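Local coordinates for protein C-type lectin domain family 4, member a4 (PDB 3VYK) that recognises N-glycans, including bisected ones, through a calcium ion held by its C-type lectin domain, as an inhibitory receptor of mouse dendritic cells, at residues Ala85-His89 with Thr108-Asp114; His38-Ile42 with Tyr61-Leu65; Pro9-Tyr15 with Ala46-Ile51. One frame throughout, in Å; residues are numbered along the deposited sequence.

Contact 1: residues Ala85-His89 with Thr108-Asp114; sequences ATFWH and TGWGWND. With CA (calcium ion), chain C; MAN (alpha-D-mannopyranose), chain B; NAG (2-acetamido-2-deoxy-beta-D-glucopyranose), chain D; SO4 (sulfate ion), chain E.
Trp88 and Trp112 form a single beta bridge where Ala85-His89 passes Thr108-Asp114, the end-to-end lines of the two segments standing 101° apart. Trp112 N donates to Phe87 O at 2.9 Å, and His89 N to Trp112 O at 3.0 Å. A water donates to both Phe87 O and Trp110 O. The indole of Trp112 is the centre of an aromatic cluster. Phe87 CB rests over the face of its five-membered ring, 4.0 Å from the centroid, and the Phe87 ring turns its CD2 edge toward the six-membered ring in an offset edge-to-face pair. Trp112 in turn directs its own edge, CE3 foremost, at the face of Trp88 in a T-shaped pair with planes at 82°; Trp112 NE1 hydrogen-bonds to Gln48 OE1. With CG anti to its carbonyl carbon (chi1 -60°), the Trp112 indole is laid across the backbone of Phe87, with CZ3 3.6 Å from Thr86 CB. His89 lays its imidazole over Gly111, whose CA is 3.5 Å from the ring centroid, a closeness the missing side chain permits; His89 NE2 donates a hydrogen bond to Asn104 O. Trp112, Asn113 and Asp114 form the WND motif of C-type lectins. Its last two residues join Glu92, Asn94 and Glu98 around calcium, Asp114 OD1 at 2.3 Å, and mannose O3 and O4 complete the calcium's coordination, the primary sugar-binding site of the fold.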
loop_
_atom_site.group_PDB
_atom_site.type_symbol
_atom_site.label_atom_id
_atom_site.label_comp_id
_atom_site.label_asym_id
_atom_site.label_seq_id
_atom_site.Cartn_x
_atom_site.Cartn_y
_atom_site.Cartn_z
ATOM N N ALA A 85 0.101 -14.092 -4.228
ATOM C CA ALA A 85 1.016 -12.952 -4.146
ATOM C C ALA A 85 0.656 -12.002 -3.002
ATOM O O ALA A 85 0.298 -10.845 -3.218
ATOM C CB ALA A 85 1.090 -12.214 -5.479
ATOM N N THR A 86 0.734 -12.506 -1.779
ATOM C CA THR A 86 0.520 -11.671 -0.602
ATOM C C THR A 86 1.734 -11.744 0.319
ATOM O O THR A 86 2.534 -12.697 0.261
ATOM C CB THR A 86 -0.767 -12.049 0.169
ATOM O OG1 THR A 86 -0.642 -13.347 0.765
ATOM C CG2 THR A 86 -1.978 -12.005 -0.756
ATOM N N PHE A 87 1.879 -10.726 1.170
ATOM C CA PHE A 87 3.130 -10.527 1.913
ATOM C C PHE A 87 2.913 -10.163 3.360
ATOM O O PHE A 87 3.628 -9.342 3.927
ATOM C CB PHE A 87 4.011 -9.519 1.169
ATOM C CG PHE A 87 4.240 -9.929 -0.246
ATOM C CD1 PHE A 87 5.233 -10.861 -0.550
ATOM C CD2 PHE A 87 3.402 -9.480 -1.255
ATOM C CE1 PHE A 87 5.409 -11.307 -1.852
ATOM C CE2 PHE A 87 3.559 -9.935 -2.559
ATOM C CZ PHE A 87 4.566 -10.847 -2.852
ATOM N N TRP A 88 1.918 -10.800 3.956
ATOM C CA TRP A 88 1.616 -10.581 5.369
ATOM C C TRP A 88 2.771 -10.909 6.275
ATOM O O TRP A 88 3.408 -11.963 6.138
ATOM C CB TRP A 88 0.424 -11.428 5.767
ATOM C CG TRP A 88 -0.839 -11.089 5.026
ATOM C CD1 TRP A 88 -1.450 -11.806 4.002
ATOM C CD2 TRP A 88 -1.691 -9.925 5.250
ATOM N NE1 TRP A 88 -2.605 -11.189 3.593
ATOM C CE2 TRP A 88 -2.799 -10.043 4.299
ATOM C CE3 TRP A 88 -1.645 -8.827 6.107
ATOM C CZ2 TRP A 88 -3.813 -9.102 4.240
ATOM C CZ3 TRP A 88 -2.679 -7.882 6.031
ATOM C CH2 TRP A 88 -3.733 -8.018 5.123
ATOM N N HIS A 89 3.024 -10.026 7.234
ATOM C CA HIS A 89 3.928 -10.322 8.355
ATOM C C HIS A 89 3.461 -11.543 9.092
ATOM O O HIS A 89 2.264 -11.823 9.158
ATOM C CB HIS A 89 3.982 -9.155 9.340
ATOM C CG HIS A 89 4.907 -8.041 8.937
ATOM N ND1 HIS A 89 6.249 -8.208 8.790
ATOM C CD2 HIS A 89 4.651 -6.695 8.690
ATOM C CE1 HIS A 89 6.805 -7.032 8.464
ATOM N NE2 HIS A 89 5.825 -6.108 8.393
ATOM N N THR A 108 12.200 -9.158 10.871
ATOM C CA THR A 108 12.085 -10.213 9.866
ATOM C C THR A 108 11.967 -9.655 8.444
ATOM O O THR A 108 11.887 -10.423 7.478
ATOM C CB THR A 108 10.864 -11.108 10.150
ATOM O OG1 THR A 108 9.723 -10.277 10.401
ATOM C CG2 THR A 108 11.116 -11.993 11.364
ATOM N N GLY A 109 11.948 -8.328 8.326
ATOM C CA GLY A 109 11.895 -7.651 7.030
ATOM C C GLY A 109 10.617 -6.860 6.782
ATOM O O GLY A 109 9.897 -6.516 7.717
ATOM N N TRP A 110 10.364 -6.552 5.512
ATOM C CA TRP A 110 9.143 -5.851 5.108
ATOM C C TRP A 110 7.963 -6.768 5.037
ATOM O O TRP A 110 8.097 -7.952 4.744
ATOM C CB TRP A 110 9.344 -5.211 3.743
ATOM C CG TRP A 110 10.253 -4.026 3.776
ATOM C CD1 TRP A 110 11.589 -3.969 3.376
ATOM C CD2 TRP A 110 9.926 -2.670 4.214
ATOM N NE1 TRP A 110 12.092 -2.709 3.532
ATOM C CE2 TRP A 110 11.153 -1.875 4.035
ATOM C CE3 TRP A 110 8.788 -2.053 4.732
ATOM C CZ2 TRP A 110 11.209 -0.527 4.361
ATOM C CZ3 TRP A 110 8.854 -0.691 5.053
ATOM C CH2 TRP A 110 10.040 0.052 4.873
ATOM N N GLY A 111 6.776 -6.219 5.283
ATOM C CA GLY A 111 5.561 -7.014 5.160
ATOM C C GLY A 111 4.312 -6.185 5.361
ATOM O O GLY A 111 4.378 -4.973 5.615
ATOM N N TRP A 112 3.175 -6.853 5.245
ATOM C CA TRP A 112 1.875 -6.204 5.406
ATOM C C TRP A 112 1.321 -6.431 6.784
ATOM O O TRP A 112 1.441 -7.523 7.357
ATOM C CB TRP A 112 0.862 -6.769 4.429
ATOM C CG TRP A 112 1.177 -6.632 2.963
ATOM C CD1 TRP A 112 2.191 -5.902 2.341
ATOM C CD2 TRP A 112 0.405 -7.237 1.879
ATOM N NE1 TRP A 112 2.116 -6.058 0.971
ATOM C CE2 TRP A 112 1.053 -6.827 0.632
ATOM C CE3 TRP A 112 -0.718 -8.060 1.822
ATOM C CZ2 TRP A 112 0.582 -7.252 -0.616
ATOM C CZ3 TRP A 112 -1.177 -8.474 0.567
ATOM C CH2 TRP A 112 -0.548 -8.062 -0.617
ATOM N N ASN A 113 0.667 -5.397 7.316
ATOM C CA ASN A 113 -0.009 -5.494 8.617
ATOM C C ASN A 113 -1.348 -4.797 8.513
ATOM O O ASN A 113 -1.426 -3.691 7.994
ATOM C CB ASN A 113 0.849 -4.840 9.706
ATOM C CG ASN A 113 0.133 -4.739 11.045
ATOM O OD1 ASN A 113 -0.640 -5.616 11.438
ATOM N ND2 ASN A 113 0.430 -3.657 11.772
ATOM N N ASP A 114 -2.401 -5.459 8.989
ATOM C CA ASP A 114 -3.678 -4.765 9.142
ATOM C C ASP A 114 -3.614 -3.795 10.315
ATOM O O ASP A 114 -3.086 -4.127 11.406
ATOM C CB ASP A 114 -4.876 -5.730 9.257
ATOM C CG ASP A 114 -4.809 -6.649 10.469
ATOM O OD1 ASP A 114 -3.689 -6.959 10.954
ATOM O OD2 ASP A 114 -5.907 -7.087 10.900
HETATM CA CA CA C . -2.548 -6.032 12.760
HETATM C C1 MAN B . 0.453 -3.370 16.974
HETATM C C2 MAN B . -0.320 -3.032 15.696
HETATM C C3 MAN B . -1.128 -4.248 15.219
HETATM C C4 MAN B . -0.206 -5.447 15.073
HETATM C C5 MAN B . 0.527 -5.705 16.408
HETATM C C6 MAN B . 1.510 -6.874 16.310
HETATM O O2 MAN B . 0.628 -2.694 14.702
HETATM O O3 MAN B . -1.766 -4.118 13.944
HETATM O O4 MAN B . -1.052 -6.484 14.582
HETATM O O5 MAN B . 1.238 -4.536 16.797
HETATM O O6 MAN B . 2.039 -7.140 17.606
HETATM C C1 NAG D . 1.011 -1.322 14.669
HETATM C C2 NAG D . 2.340 -1.236 13.902
HETATM C C3 NAG D . 2.788 0.213 13.713
HETATM C C4 NAG D . 1.639 1.068 13.174
HETATM C C5 NAG D . 0.357 0.864 13.989
HETATM C C6 NAG D . -0.850 1.553 13.365
HETATM C C7 NAG D . 3.645 -3.289 14.213
HETATM C C8 NAG D . 4.591 -4.038 15.098
HETATM N N2 NAG D . 3.292 -2.069 14.618
HETATM O O3 NAG D . 3.861 0.243 12.789
HETATM O O4 NAG D . 1.998 2.428 13.185
HETATM O O5 NAG D . 0.037 -0.514 14.032
HETATM O O6 NAG D . -0.960 2.903 13.765
HETATM O O7 NAG D . 3.216 -3.801 13.170
HETATM S S SO4 E . 12.566 -8.226 2.875
HETATM O O1 SO4 E . 12.425 -7.478 1.605
HETATM O O2 SO4 E . 12.470 -7.271 4.002
HETATM O O3 SO4 E . 13.881 -8.909 2.923
HETATM O O4 SO4 E . 11.476 -9.221 2.999
HETATM O O HOH W 1 6.406 -10.275 4.315
HETATM O O HOH W 2 7.153 -10.456 10.276
#

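Contact 2: residues His38-Ile42 with Tyr61-Leu65; sequences HLVVI and YFIGL
Val40 presses its CG1 branch against CG2 of Ile63 at 3.5 Å, the two side chains meeting at a slant. With chi1 of 69°, Val40 CG1 sits between its own backbone N and carbonyl carbon, and this rotation turns the methyl onto Ile63. Beside this pair runs the backbone bond of the contact: Gly64 N donates to Val40 O at 2.8 Å. Leu39 flanks the bond, its CB 3.7 Å from Gly64 N, while its CD2 methyl comes within 3.8 Å of Phe62 O. Gly64 offers no side chain on the side facing Leu39 and Val40, and the two backbones come close, 4.6 Å from Leu39 CA to Gly64 CA. Phe62 to Leu65 correspond to the WIGL motif of C-type lectin domains, here with phenylalanine first, and the chain turns a corner at Gly64. Both segments make backbone hydrogen bonds to strand 121-128, which pairs antiparallel with 38-39 and parallel with 61-67. The Phe62 ring makes edge-to-face pairs with Trp25 and His121, and Leu39 also packs on Trp25 and Cys32 of helix 25-34. Ile42 reaches the same Ile63 methyl with its far end, CD1 lying 4.1 Å from Ile63 CG2 and the side chains crossing at about a right angle.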
loop_
_atom_site.group_PDB
_atom_site.type_symbol
_atom_site.label_atom_id
_atom_site.label_comp_id
_atom_site.label_asym_id
_atom_site.label_seq_id
_atom_site.Cartn_x
_atom_site.Cartn_y
_atom_site.Cartn_z
ATOM N N HIS A 38 -4.044 6.228 -7.503
ATOM C CA HIS A 38 -4.744 5.561 -6.401
ATOM C C HIS A 38 -3.741 4.894 -5.503
ATOM O O HIS A 38 -2.596 4.661 -5.906
ATOM C CB HIS A 38 -5.753 4.533 -6.926
ATOM C CG HIS A 38 -5.139 3.479 -7.829
ATOM N ND1 HIS A 38 -4.516 2.379 -7.348
ATOM C CD2 HIS A 38 -5.060 3.400 -9.217
ATOM C CE1 HIS A 38 -4.061 1.636 -8.374
ATOM N NE2 HIS A 38 -4.396 2.259 -9.520
ATOM N N LEU A 39 -4.146 4.560 -4.280
ATOM C CA LEU A 39 -3.261 3.806 -3.396
ATOM C C LEU A 39 -2.834 2.504 -4.072
ATOM O O LEU A 39 -3.618 1.871 -4.793
ATOM C CB LEU A 39 -3.911 3.553 -2.029
ATOM C CG LEU A 39 -3.963 4.790 -1.119
ATOM C CD1 LEU A 39 -4.893 4.519 0.052
ATOM C CD2 LEU A 39 -2.587 5.184 -0.614
ATOM N N VAL A 40 -1.581 2.129 -3.845
ATOM C CA VAL A 40 -0.952 1.057 -4.618
ATOM C C VAL A 40 -1.655 -0.300 -4.512
ATOM O O VAL A 40 -2.111 -0.710 -3.446
ATOM C CB VAL A 40 0.551 0.961 -4.287
ATOM C CG1 VAL A 40 0.783 0.452 -2.870
ATOM C CG2 VAL A 40 1.284 0.123 -5.319
ATOM N N VAL A 41 -1.743 -0.976 -5.649
ATOM C CA VAL A 41 -2.319 -2.303 -5.750
ATOM C C VAL A 41 -1.189 -3.231 -6.182
ATOM O O VAL A 41 -0.568 -3.004 -7.215
ATOM C CB VAL A 41 -3.476 -2.300 -6.781
ATOM C CG1 VAL A 41 -3.894 -3.714 -7.144
ATOM C CG2 VAL A 41 -4.665 -1.503 -6.237
ATOM N N ILE A 42 -0.905 -4.253 -5.376
ATOM C CA ILE A 42 0.327 -5.037 -5.528
ATOM C C ILE A 42 -0.005 -6.438 -6.030
ATOM O O ILE A 42 -0.708 -7.193 -5.354
ATOM C CB ILE A 42 1.076 -5.094 -4.184
ATOM C CG1 ILE A 42 1.413 -3.677 -3.712
ATOM C CG2 ILE A 42 2.356 -5.918 -4.309
ATOM C CD1 ILE A 42 1.918 -3.608 -2.283
ATOM N N TYR A 61 3.326 2.522 5.421
ATOM C CA TYR A 61 2.755 3.044 4.187
ATOM C C TYR A 61 1.453 2.350 3.834
ATOM O O TYR A 61 1.433 1.135 3.607
ATOM C CB TYR A 61 3.756 2.875 3.028
ATOM C CG TYR A 61 5.074 3.590 3.253
ATOM C CD1 TYR A 61 5.306 4.828 2.674
ATOM C CD2 TYR A 61 6.084 3.019 4.040
ATOM C CE1 TYR A 61 6.510 5.500 2.880
ATOM C CE2 TYR A 61 7.291 3.681 4.254
ATOM C CZ TYR A 61 7.490 4.919 3.660
ATOM O OH TYR A 61 8.679 5.603 3.846
ATOM N N PHE A 62 0.365 3.114 3.767
ATOM C CA PHE A 62 -0.917 2.570 3.332
ATOM C C PHE A 62 -0.829 2.065 1.903
ATOM O O PHE A 62 -0.197 2.703 1.035
ATOM C CB PHE A 62 -2.027 3.627 3.403
ATOM C CG PHE A 62 -2.645 3.778 4.762
ATOM C CD1 PHE A 62 -3.231 2.686 5.405
ATOM C CD2 PHE A 62 -2.685 5.021 5.374
ATOM C CE1 PHE A 62 -3.814 2.815 6.662
ATOM C CE2 PHE A 62 -3.275 5.159 6.624
ATOM C CZ PHE A 62 -3.839 4.064 7.267
ATOM N N ILE A 63 -1.477 0.925 1.678
ATOM C CA ILE A 63 -1.693 0.399 0.326
ATOM C C ILE A 63 -3.185 0.324 0.050
ATOM O O ILE A 63 -3.996 0.577 0.946
ATOM C CB ILE A 63 -0.992 -0.963 0.126
ATOM C CG1 ILE A 63 -1.645 -2.059 0.981
ATOM C CG2 ILE A 63 0.495 -0.817 0.416
ATOM C CD1 ILE A 63 -1.085 -3.463 0.768
ATOM N N GLY A 64 -3.563 -0.017 -1.175
ATOM C CA GLY A 64 -4.967 -0.002 -1.575
ATOM C C GLY A 64 -5.742 -1.278 -1.295
ATOM O O GLY A 64 -6.539 -1.700 -2.129
ATOM N N LEU A 65 -5.512 -1.883 -0.126
ATOM C CA LEU A 65 -6.126 -3.160 0.235
ATOM C C LEU A 65 -7.027 -2.952 1.440
ATOM O O LEU A 65 -6.597 -2.373 2.437
ATOM C CB LEU A 65 -5.035 -4.194 0.562
ATOM C CG LEU A 65 -5.496 -5.643 0.716
ATOM C CD1 LEU A 65 -6.105 -6.177 -0.576
ATOM C CD2 LEU A 65 -4.345 -6.531 1.182
#

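Contact 3: residues Pro9-Tyr15 with Ala46-Ile51; sequences PFVSHCY and AEQDFI
Glu47 OE1 is gripped by two donors, the backbone N of His43 and a water 2.7 Å away, while Ser44 OG holds the other carboxylate oxygen, OE2, so that both ends of the group are tied and its rotation is restrained. The same water lies 2.7 Å from Tyr15 OH and thus joins strand to helix, sitting at the edge of the Tyr15 ring and in its plane. The rest of the contact is largely aromatic and aliphatic. Phe10 and Phe50 form an offset stack, their planes 20° apart and their centroids separated by 4.5 Å. The two side chains slide past each other in opposite directions, and the packing is reciprocal: Phe10 CB stands over the Phe50 face, 3.6 Å from its centroid, and Phe50 CB over the Phe10 face at 3.9 Å from that centroid. In each, CG is anti to the backbone N (chi1 -177° for Phe10, 171° for Phe50), which carries the rings past one another into this antiparallel overlap. Val11 CG2 covers the opposite face of Phe10, while Glu47 CG meets its edge, 3.8 Å from Phe10 CE2. Tyr15 is the third ring of the cluster, inclined to Phe50 with its CD2 3.7 Å from Phe50 CE1. A type II' turn from Phe10 to His13 closes the beta hairpin that presents Phe10 and Tyr15 to the helix. Cys14, just before Tyr15 on the second strand and pointing away from the helix, is linked to Cys3 by a disulfide. Helix 45-53 packs over this N-terminal hairpin, the axis of its 46-51 part 11.4 Å from that of strand 13-15, while the hairpin's second strand pairs antiparallel with strand 121-128.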
loop_
_atom_site.group_PDB
_atom_site.type_symbol
_atom_site.label_atom_id
_atom_site.label_comp_id
_atom_site.label_asym_id
_atom_site.label_seq_id
_atom_site.Cartn_x
_atom_site.Cartn_y
_atom_site.Cartn_z
ATOM N N PRO A 9 9.405 4.842 -12.027
ATOM C CA PRO A 9 8.791 3.905 -12.962
ATOM C C PRO A 9 9.053 2.456 -12.606
ATOM O O PRO A 9 10.130 2.107 -12.128
ATOM C CB PRO A 9 9.477 4.235 -14.285
ATOM C CG PRO A 9 10.837 4.687 -13.875
ATOM C CD PRO A 9 10.663 5.402 -12.562
ATOM N N PHE A 10 8.059 1.615 -12.868
ATOM C CA PHE A 10 8.256 0.179 -12.782
ATOM C C PHE A 10 7.329 -0.451 -13.791
ATOM O O PHE A 10 6.112 -0.540 -13.572
ATOM C CB PHE A 10 8.019 -0.344 -11.355
ATOM C CG PHE A 10 8.274 -1.819 -11.194
ATOM C CD1 PHE A 10 9.570 -2.329 -11.232
ATOM C CD2 PHE A 10 7.220 -2.701 -10.975
ATOM C CE1 PHE A 10 9.804 -3.692 -11.070
ATOM C CE2 PHE A 10 7.452 -4.063 -10.819
ATOM C CZ PHE A 10 8.743 -4.556 -10.863
ATOM N N VAL A 11 7.938 -0.870 -14.902
ATOM C CA VAL A 11 7.246 -1.489 -16.046
ATOM C C VAL A 11 6.127 -0.571 -16.559
ATOM O O VAL A 11 6.426 0.473 -17.125
ATOM C CB VAL A 11 6.821 -2.959 -15.781
ATOM C CG1 VAL A 11 6.468 -3.664 -17.086
ATOM C CG2 VAL A 11 7.956 -3.721 -15.105
ATOM N N SER A 12 4.865 -0.929 -16.330
ATOM C CA SER A 12 3.742 -0.174 -16.885
ATOM C C SER A 12 3.203 0.927 -15.971
ATOM O O SER A 12 2.293 1.649 -16.367
ATOM C CB SER A 12 2.602 -1.128 -17.243
ATOM O OG SER A 12 2.153 -1.832 -16.099
ATOM N N HIS A 13 3.757 1.065 -14.765
ATOM C CA HIS A 13 3.243 2.033 -13.792
ATOM C C HIS A 13 4.268 3.022 -13.292
ATOM O O HIS A 13 5.488 2.813 -13.410
ATOM C CB HIS A 13 2.654 1.319 -12.579
ATOM C CG HIS A 13 1.418 0.515 -12.870
ATOM N ND1 HIS A 13 1.466 -0.802 -13.159
ATOM C CD2 HIS A 13 0.074 0.879 -12.891
ATOM C CE1 HIS A 13 0.213 -1.260 -13.360
ATOM N NE2 HIS A 13 -0.637 -0.229 -13.203
ATOM N N CYS A 14 3.757 4.116 -12.728
ATOM C CA CYS A 14 4.537 5.106 -11.986
ATOM C C CYS A 14 4.114 5.092 -10.524
ATOM O O CYS A 14 2.920 4.981 -10.209
ATOM C CB CYS A 14 4.296 6.514 -12.541
ATOM S SG CYS A 14 4.703 6.708 -14.287
ATOM N N TYR A 15 5.099 5.243 -9.642
ATOM C CA TYR A 15 4.886 5.150 -8.191
ATOM C C TYR A 15 5.352 6.412 -7.482
ATOM O O TYR A 15 6.391 6.971 -7.804
ATOM C CB TYR A 15 5.613 3.918 -7.639
ATOM C CG TYR A 15 5.080 2.637 -8.224
ATOM C CD1 TYR A 15 4.145 1.879 -7.538
ATOM C CD2 TYR A 15 5.494 2.192 -9.486
ATOM C CE1 TYR A 15 3.634 0.709 -8.080
ATOM C CE2 TYR A 15 4.983 1.037 -10.042
ATOM C CZ TYR A 15 4.066 0.286 -9.334
ATOM O OH TYR A 15 3.554 -0.867 -9.881
ATOM N N ALA A 46 7.682 -9.074 -7.385
ATOM C CA ALA A 46 8.478 -8.057 -8.072
ATOM C C ALA A 46 7.994 -6.662 -7.717
ATOM O O ALA A 46 8.800 -5.815 -7.379
ATOM C CB ALA A 46 8.459 -8.265 -9.580
ATOM N N GLU A 47 6.681 -6.439 -7.782
ATOM C CA GLU A 47 6.119 -5.146 -7.388
ATOM C C GLU A 47 6.362 -4.849 -5.911
ATOM O O GLU A 47 6.801 -3.751 -5.578
ATOM C CB GLU A 47 4.624 -5.085 -7.670
ATOM C CG GLU A 47 4.257 -5.100 -9.141
ATOM C CD GLU A 47 2.831 -5.537 -9.323
ATOM O OE1 GLU A 47 1.939 -4.868 -8.775
ATOM O OE2 GLU A 47 2.614 -6.580 -9.986
ATOM N N GLN A 48 6.064 -5.819 -5.040
ATOM C CA GLN A 48 6.325 -5.674 -3.603
ATOM C C GLN A 48 7.778 -5.258 -3.321
ATOM O O GLN A 48 8.014 -4.280 -2.624
ATOM C CB GLN A 48 5.988 -6.974 -2.864
ATOM C CG GLN A 48 6.377 -6.975 -1.390
ATOM C CD GLN A 48 5.413 -6.207 -0.510
ATOM O OE1 GLN A 48 4.383 -5.714 -0.966
ATOM N NE2 GLN A 48 5.758 -6.107 0.773
ATOM N N ASP A 49 8.742 -5.990 -3.895
ATOM C CA ASP A 49 10.158 -5.704 -3.665
ATOM C C ASP A 49 10.611 -4.370 -4.284
ATOM O O ASP A 49 11.460 -3.672 -3.720
ATOM C CB ASP A 49 11.031 -6.850 -4.189
ATOM C CG ASP A 49 10.954 -8.103 -3.334
ATOM O OD1 ASP A 49 10.470 -8.046 -2.190
ATOM O OD2 ASP A 49 11.387 -9.170 -3.801
ATOM N N PHE A 50 10.044 -4.015 -5.436
ATOM C CA PHE A 50 10.295 -2.698 -6.014
ATOM C C PHE A 50 9.825 -1.609 -5.046
ATOM O O PHE A 50 10.550 -0.656 -4.769
ATOM C CB PHE A 50 9.628 -2.521 -7.386
ATOM C CG PHE A 50 9.690 -1.098 -7.885
ATOM C CD1 PHE A 50 8.626 -0.212 -7.673
ATOM C CD2 PHE A 50 10.841 -0.627 -8.521
ATOM C CE1 PHE A 50 8.708 1.102 -8.109
ATOM C CE2 PHE A 50 10.919 0.673 -8.954
ATOM C CZ PHE A 50 9.861 1.543 -8.740
ATOM N N ILE A 51 8.605 -1.758 -4.542
ATOM C CA ILE A 51 8.042 -0.745 -3.658
ATOM C C ILE A 51 8.877 -0.613 -2.388
ATOM O O ILE A 51 9.278 0.505 -2.029
ATOM C CB ILE A 51 6.564 -1.033 -3.337
ATOM C CG1 ILE A 51 5.700 -0.830 -4.588
ATOM C CG2 ILE A 51 6.076 -0.147 -2.188
ATOM C CD1 ILE A 51 4.382 -1.573 -4.544
HETATM O O HOH W 3 2.076 -2.256 -8.078
#

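In the fold
The three contacts form one continuous packing system on a shared sheet, and the helix of contact 3 touches both other contacts. Contacts 2 and 3 have centres about 12 Å apart and meet where Val40 CG2 lies 3.6 Å from Ile51 CD1. Contact 1, its centre about 13 Å from that of contact 2, joins it through Trp112 CE2, 4.0 Å from Ile63 CD1. Contacts 1 and 3 are about 17 Å apart by centres, yet the Trp112-Gln48 hydrogen bond spans them. Calcium and sugar belong to contact 1; from contact 2, the Phe62 side chain comes about 7 Å from a bound N-acetylglucosamine and about 9 Å from the Asp114 side chain, whereas contact 3 lies away from the glycan site.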